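Local coordinates for protein ArtJ (PDB 2PVU) that binds arginine, lysine and histidine and probably delivers them to its cognate ABC transporter, Art(MP)2, at residues Ala53-Met58 with Val64-Asp69; Asp144-Thr149 with Lys164-Gly169. One frame throughout, in Å; residues are numbered along the deposited sequence.

Contact 1: residues Ala53-Met58 with Val64-Asp69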
loop_
_atom_site.group_PDB
_atom_site.type_symbol
_atom_site.label_atom_id
_atom_site.label_comp_id
_atom_site.label_asym_id
_atom_site.label_seq_id
_atom_site.Cartn_x
_atom_site.Cartn_y
_atom_site.Cartn_z
ATOM N N ALA A 53 1.469 -7.779 2.332
ATOM C CA ALA A 53 1.755 -7.873 3.772
ATOM C C ALA A 53 2.746 -6.767 4.146
ATOM O O ALA A 53 3.726 -6.559 3.428
ATOM C CB ALA A 53 2.327 -9.248 4.139
ATOM N N PRO A 54 2.553 -6.103 5.305
ATOM C CA PRO A 54 1.614 -6.411 6.386
ATOM C C PRO A 54 0.257 -5.694 6.306
ATOM O O PRO A 54 -0.548 -5.806 7.234
ATOM C CB PRO A 54 2.343 -5.883 7.611
ATOM C CG PRO A 54 3.022 -4.634 7.108
ATOM C CD PRO A 54 3.416 -4.954 5.644
ATOM N N PHE A 55 0.010 -4.967 5.226
ATOM C CA PHE A 55 -1.219 -4.150 5.125
ATOM C C PHE A 55 -2.460 -4.974 4.811
ATOM O O PHE A 55 -3.505 -4.846 5.479
ATOM C CB PHE A 55 -0.989 -3.018 4.103
ATOM C CG PHE A 55 0.100 -2.077 4.551
ATOM C CD1 PHE A 55 -0.160 -1.154 5.564
ATOM C CD2 PHE A 55 1.386 -2.172 4.019
ATOM C CE1 PHE A 55 0.867 -0.301 6.085
ATOM C CE2 PHE A 55 2.414 -1.304 4.468
ATOM C CZ PHE A 55 2.153 -0.388 5.532
ATOM N N GLU A 56 -2.339 -5.873 3.841
ATOM C CA GLU A 56 -3.412 -6.817 3.559
ATOM C C GLU A 56 -2.815 -8.003 2.843
ATOM O O GLU A 56 -2.040 -7.850 1.914
ATOM C CB GLU A 56 -4.498 -6.206 2.690
ATOM C CG GLU A 56 -4.012 -5.438 1.429
ATOM C CD GLU A 56 -3.650 -3.981 1.714
ATOM O OE1 GLU A 56 -4.377 -3.338 2.509
ATOM O OE2 GLU A 56 -2.677 -3.444 1.115
ATOM N N TYR A 57 -3.177 -9.184 3.296
ATOM C CA TYR A 57 -2.666 -10.410 2.663
ATOM C C TYR A 57 -3.613 -11.522 3.047
ATOM O O TYR A 57 -4.550 -11.289 3.815
ATOM C CB TYR A 57 -1.217 -10.687 3.077
ATOM C CG TYR A 57 -0.970 -10.833 4.563
ATOM C CD1 TYR A 57 -0.782 -12.107 5.132
ATOM C CD2 TYR A 57 -0.871 -9.706 5.402
ATOM C CE1 TYR A 57 -0.520 -12.258 6.487
ATOM C CE2 TYR A 57 -0.604 -9.837 6.766
ATOM C CZ TYR A 57 -0.434 -11.115 7.304
ATOM O OH TYR A 57 -0.166 -11.275 8.643
ATOM N N MET A 58 -3.431 -12.706 2.461
ATOM C CA MET A 58 -4.311 -13.838 2.763
ATOM C C MET A 58 -3.652 -14.721 3.792
ATOM O O MET A 58 -2.465 -14.993 3.718
ATOM C CB MET A 58 -4.617 -14.664 1.500
ATOM C CG MET A 58 -5.379 -13.926 0.392
ATOM S SD MET A 58 -7.041 -13.410 0.908
ATOM C CE MET A 58 -7.617 -12.676 -0.586
ATOM N N VAL A 64 -6.226 -10.541 5.981
ATOM C CA VAL A 64 -5.740 -9.993 7.273
ATOM C C VAL A 64 -4.769 -8.840 7.028
ATOM O O VAL A 64 -4.271 -8.676 5.906
ATOM C CB VAL A 64 -5.063 -11.102 8.139
ATOM C CG1 VAL A 64 -6.068 -12.205 8.459
ATOM C CG2 VAL A 64 -3.801 -11.676 7.446
ATOM N N GLY A 65 -4.491 -8.055 8.069
ATOM C CA GLY A 65 -3.438 -7.075 7.980
ATOM C C GLY A 65 -3.791 -5.751 8.628
ATOM O O GLY A 65 -4.925 -5.564 9.177
ATOM N N PHE A 66 -2.810 -4.854 8.615
ATOM C CA PHE A 66 -3.012 -3.563 9.261
ATOM C C PHE A 66 -4.199 -2.786 8.655
ATOM O O PHE A 66 -5.039 -2.204 9.384
ATOM C CB PHE A 66 -1.727 -2.738 9.164
ATOM C CG PHE A 66 -1.880 -1.325 9.651
ATOM C CD1 PHE A 66 -1.674 -1.022 10.982
ATOM C CD2 PHE A 66 -2.257 -0.289 8.754
ATOM C CE1 PHE A 66 -1.840 0.308 11.492
ATOM C CE2 PHE A 66 -2.423 1.059 9.237
ATOM C CZ PHE A 66 -2.203 1.360 10.592
ATOM N N ASP A 67 -4.253 -2.743 7.326
ATOM C CA ASP A 67 -5.341 -2.036 6.659
ATOM C C ASP A 67 -6.658 -2.715 6.998
ATOM O O ASP A 67 -7.677 -2.044 7.119
ATOM C CB ASP A 67 -5.189 -2.051 5.127
ATOM C CG ASP A 67 -4.289 -0.956 4.595
ATOM O OD1 ASP A 67 -3.935 0.023 5.336
ATOM O OD2 ASP A 67 -3.989 -1.054 3.366
ATOM N N VAL A 68 -6.663 -4.042 7.106
ATOM C CA VAL A 68 -7.895 -4.771 7.491
ATOM C C VAL A 68 -8.419 -4.351 8.862
ATOM O O VAL A 68 -9.615 -4.075 9.020
ATOM C CB VAL A 68 -7.732 -6.307 7.403
ATOM C CG1 VAL A 68 -9.047 -7.038 7.765
ATOM C CG2 VAL A 68 -7.234 -6.696 5.981
ATOM N N ASP A 69 -7.539 -4.316 9.863
ATOM C CA ASP A 69 -7.951 -4.003 11.226
ATOM C C ASP A 69 -8.343 -2.533 11.301
ATOM O O ASP A 69 -9.273 -2.175 12.005
ATOM C CB ASP A 69 -6.835 -4.265 12.232
ATOM C CG ASP A 69 -6.553 -5.746 12.431
ATOM O OD1 ASP A 69 -7.369 -6.590 11.987
ATOM O OD2 ASP A 69 -5.507 -6.045 13.049
#

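Contact 2: residues Asp144-Thr149 with Lys164-Gly169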
loop_
_atom_site.group_PDB
_atom_site.type_symbol
_atom_site.label_atom_id
_atom_site.label_comp_id
_atom_site.label_asym_id
_atom_site.label_seq_id
_atom_site.Cartn_x
_atom_site.Cartn_y
_atom_site.Cartn_z
ATOM N N ASP A 144 22.402 3.726 -8.456
ATOM C CA ASP A 144 23.158 2.516 -8.839
ATOM C C ASP A 144 22.315 1.505 -9.626
ATOM O O ASP A 144 22.854 0.504 -10.075
ATOM C CB ASP A 144 23.747 1.798 -7.619
ATOM C CG ASP A 144 24.838 2.581 -6.952
ATOM O OD1 ASP A 144 25.470 3.435 -7.624
ATOM O OD2 ASP A 144 25.083 2.297 -5.759
ATOM N N LEU A 145 21.007 1.762 -9.765
ATOM C CA LEU A 145 20.117 0.905 -10.536
ATOM C C LEU A 145 20.130 1.262 -12.018
ATOM O O LEU A 145 19.437 0.628 -12.824
ATOM C CB LEU A 145 18.674 0.992 -10.014
ATOM C CG LEU A 145 18.376 0.534 -8.581
ATOM C CD1 LEU A 145 16.932 0.867 -8.255
ATOM C CD2 LEU A 145 18.646 -0.948 -8.371
ATOM N N LYS A 146 20.901 2.281 -12.380
ATOM C CA LYS A 146 21.070 2.630 -13.776
ATOM C C LYS A 146 21.556 1.426 -14.600
ATOM O O LYS A 146 22.567 0.777 -14.261
ATOM C CB LYS A 146 22.057 3.783 -13.880
ATOM C CG LYS A 146 22.442 4.160 -15.281
ATOM C CD LYS A 146 21.562 5.248 -15.842
ATOM C CE LYS A 146 22.162 5.784 -17.148
ATOM N NZ LYS A 146 21.055 6.115 -18.120
ATOM N N GLY A 147 20.824 1.132 -15.676
ATOM C CA GLY A 147 21.172 0.025 -16.556
ATOM C C GLY A 147 20.753 -1.351 -16.060
ATOM O O GLY A 147 20.986 -2.351 -16.754
ATOM N N LYS A 148 20.174 -1.414 -14.860
ATOM C CA LYS A 148 19.756 -2.683 -14.257
ATOM C C LYS A 148 18.260 -2.919 -14.439
ATOM O O LYS A 148 17.505 -1.993 -14.709
ATOM C CB LYS A 148 20.084 -2.704 -12.761
ATOM C CG LYS A 148 21.588 -2.576 -12.444
ATOM C CD LYS A 148 21.845 -2.821 -10.941
ATOM C CE LYS A 148 23.308 -2.542 -10.537
ATOM N NZ LYS A 148 24.154 -3.632 -11.079
ATOM N N THR A 149 17.820 -4.155 -14.255
ATOM C CA THR A 149 16.400 -4.453 -14.445
ATOM C C THR A 149 15.705 -4.300 -13.110
ATOM O O THR A 149 16.195 -4.805 -12.099
ATOM C CB THR A 149 16.211 -5.852 -14.968
ATOM O OG1 THR A 149 16.892 -6.743 -14.082
ATOM C CG2 THR A 149 16.889 -5.981 -16.326
ATOM N N LYS A 164 10.663 7.892 -13.325
ATOM C CA LYS A 164 11.197 9.240 -13.099
ATOM C C LYS A 164 12.720 9.261 -13.078
ATOM O O LYS A 164 13.321 10.210 -13.567
ATOM C CB LYS A 164 10.665 9.808 -11.783
ATOM C CG LYS A 164 9.417 10.658 -11.940
ATOM C CD LYS A 164 8.793 10.947 -10.580
ATOM C CE LYS A 164 7.585 11.890 -10.707
ATOM N NZ LYS A 164 7.040 11.881 -12.102
ATOM N N LEU A 165 13.327 8.241 -12.469
ATOM C CA LEU A 165 14.781 8.150 -12.325
ATOM C C LEU A 165 15.498 7.748 -13.606
ATOM O O LEU A 165 16.611 8.217 -13.857
ATOM C CB LEU A 165 15.168 7.168 -11.219
ATOM C CG LEU A 165 14.870 7.505 -9.750
ATOM C CD1 LEU A 165 15.143 6.293 -8.887
ATOM C CD2 LEU A 165 15.650 8.738 -9.249
ATOM N N PHE A 166 14.869 6.877 -14.401
ATOM C CA PHE A 166 15.541 6.230 -15.549
ATOM C C PHE A 166 14.831 6.378 -16.892
ATOM O O PHE A 166 15.407 6.058 -17.936
ATOM C CB PHE A 166 15.761 4.747 -15.246
ATOM C CG PHE A 166 16.392 4.502 -13.903
ATOM C CD1 PHE A 166 17.702 4.925 -13.647
ATOM C CD2 PHE A 166 15.671 3.895 -12.886
ATOM C CE1 PHE A 166 18.276 4.717 -12.408
ATOM C CE2 PHE A 166 16.237 3.685 -11.639
ATOM C CZ PHE A 166 17.529 4.091 -11.404
ATOM N N GLY A 167 13.601 6.882 -16.864
ATOM C CA GLY A 167 12.763 6.941 -18.051
ATOM C C GLY A 167 12.027 5.630 -18.253
ATOM O O GLY A 167 12.409 4.592 -17.705
ATOM N N LYS A 168 10.950 5.682 -19.020
ATOM C CA LYS A 168 10.187 4.488 -19.344
ATOM C C LYS A 168 10.994 3.587 -20.259
ATOM O O LYS A 168 11.714 4.074 -21.127
ATOM C CB LYS A 168 8.891 4.876 -20.044
ATOM C CG LYS A 168 7.865 5.460 -19.125
ATOM C CD LYS A 168 6.713 6.079 -19.905
ATOM C CE LYS A 168 5.699 6.687 -18.944
ATOM N NZ LYS A 168 4.529 7.297 -19.641
ATOM N N GLY A 169 10.866 2.276 -20.078
ATOM C CA GLY A 169 11.502 1.324 -20.989
ATOM C C GLY A 169 11.369 -0.115 -20.525
ATOM O O GLY A 169 10.845 -0.355 -19.430
#

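Contact 1: residues Ala53-Met58 with Val64-Asp69
A two-stranded antiparallel hairpin, strands 57-59 and 62-64, joins the N-terminus of helix 66-78 beside the lysine pocket of this family 3 solute-binding protein. Y57 and V64 form a hydrogen-bonded pair: Y57 N to V64 O is 2.9 Å and V64 N to Y57 O is 2.8 Å, the latter at 171°. On this pair's side-chain face, V64 CG2 lies over the Y57 ring in a CH-pi contact, 3.5 Å from its centroid. The valine's first torsion (chi1 -61°) sets CG2 between its backbone N and carbonyl carbon.

Toward the helix, P54 O accepts a hydrogen bond from F66 N (2.8 Å). D67 N donates to a lone pair of F55 O (2.9 Å). G65 occupies the N-cap position between hairpin and helix. Its backbone angles call for glycine. F55 O lies 3.4 Å from G65 CA, and the carbonyls of P54 and F55 crowd the side where a CB would stand. F55 and F66 run side by side, with F66 CD2 at the edge of the F55 ring, 3.9 Å from CD1. Both rings also meet F125 edge-to-face.

The E56 chain bends at chi2 (-85°) and brings OE1 to 2.5 Å from D67 OD2. D67 is held by Y124 OH through OD1 and by G107 N, of the lysine pocket, through OD2. At this distance one of the two acids probably carries a proton, which would lessen the repulsion between them.

Contact 2: residues Asp144-Thr149 with Lys164-Gly169
L165 and F166, the last two residues of helix 157-166, both point their CB toward 144-149, but F166 makes the contact. The L165 side chain instead reaches A142, and its CB sits 3.6 Å above the centre of the F166 ring. This backs the face opposite the one over which L145 O lies.

F166 follows. Its CG is anti to the carbonyl carbon (chi1 -49°), and the ring extends from the helix end to the loop. The outer carbons CE1, CZ and CE2 do the touching. CZ lies 3.6 Å from L145 CB, and CE2 is 4.0 Å from the same carbon. CE1 approaches the backbone of K146, 3.6 Å from its N and 3.7 Å from its CA. L145 O stands 4.2 Å above the ring plane, offset toward the rim. The contact is van der Waals packing of an aromatic ring against a turn. This is a type II beta turn, 145-148, closed by K148 N to L145 O at 3.0 Å, with G147 at its positive-phi position. The ring also touches I150. L145 packs on I150, A192 and I194.

G167 then leaves the helix with positive phi (85°), and the chain turns away from the loop through K168 and G169.

Strand 150-153, helix 157-166 and strand 172-175 form a beta-alpha-beta crossover, and F166 packs the end of its helix against the turn that enters its first strand.

How the contacts relate
Contact 1 closes along the chain before contact 2 opens. Their centres are 31 Å apart, on opposite sides of the chain's centre, and their nearest atoms are about 19 Å apart. They share no strand or helix. Contact 1 joins the small hairpin 57-59/62-64 to helix 66-78. Contact 2 belongs with the mixed sheet, through strand 150-153 and helix 157-166. Both lie within the family 3 solute-binding sequence. Contact 1 is buried, with the E56 side chain about 5 Å from the bound lysine. Contact 2 is partly buried and peripheral. Proteins of this family have two lobes with the ligand between them. The contacts probably lie in different lobes, contact 1 with the 44-48 sheet and contact 2 with the mixed sheet.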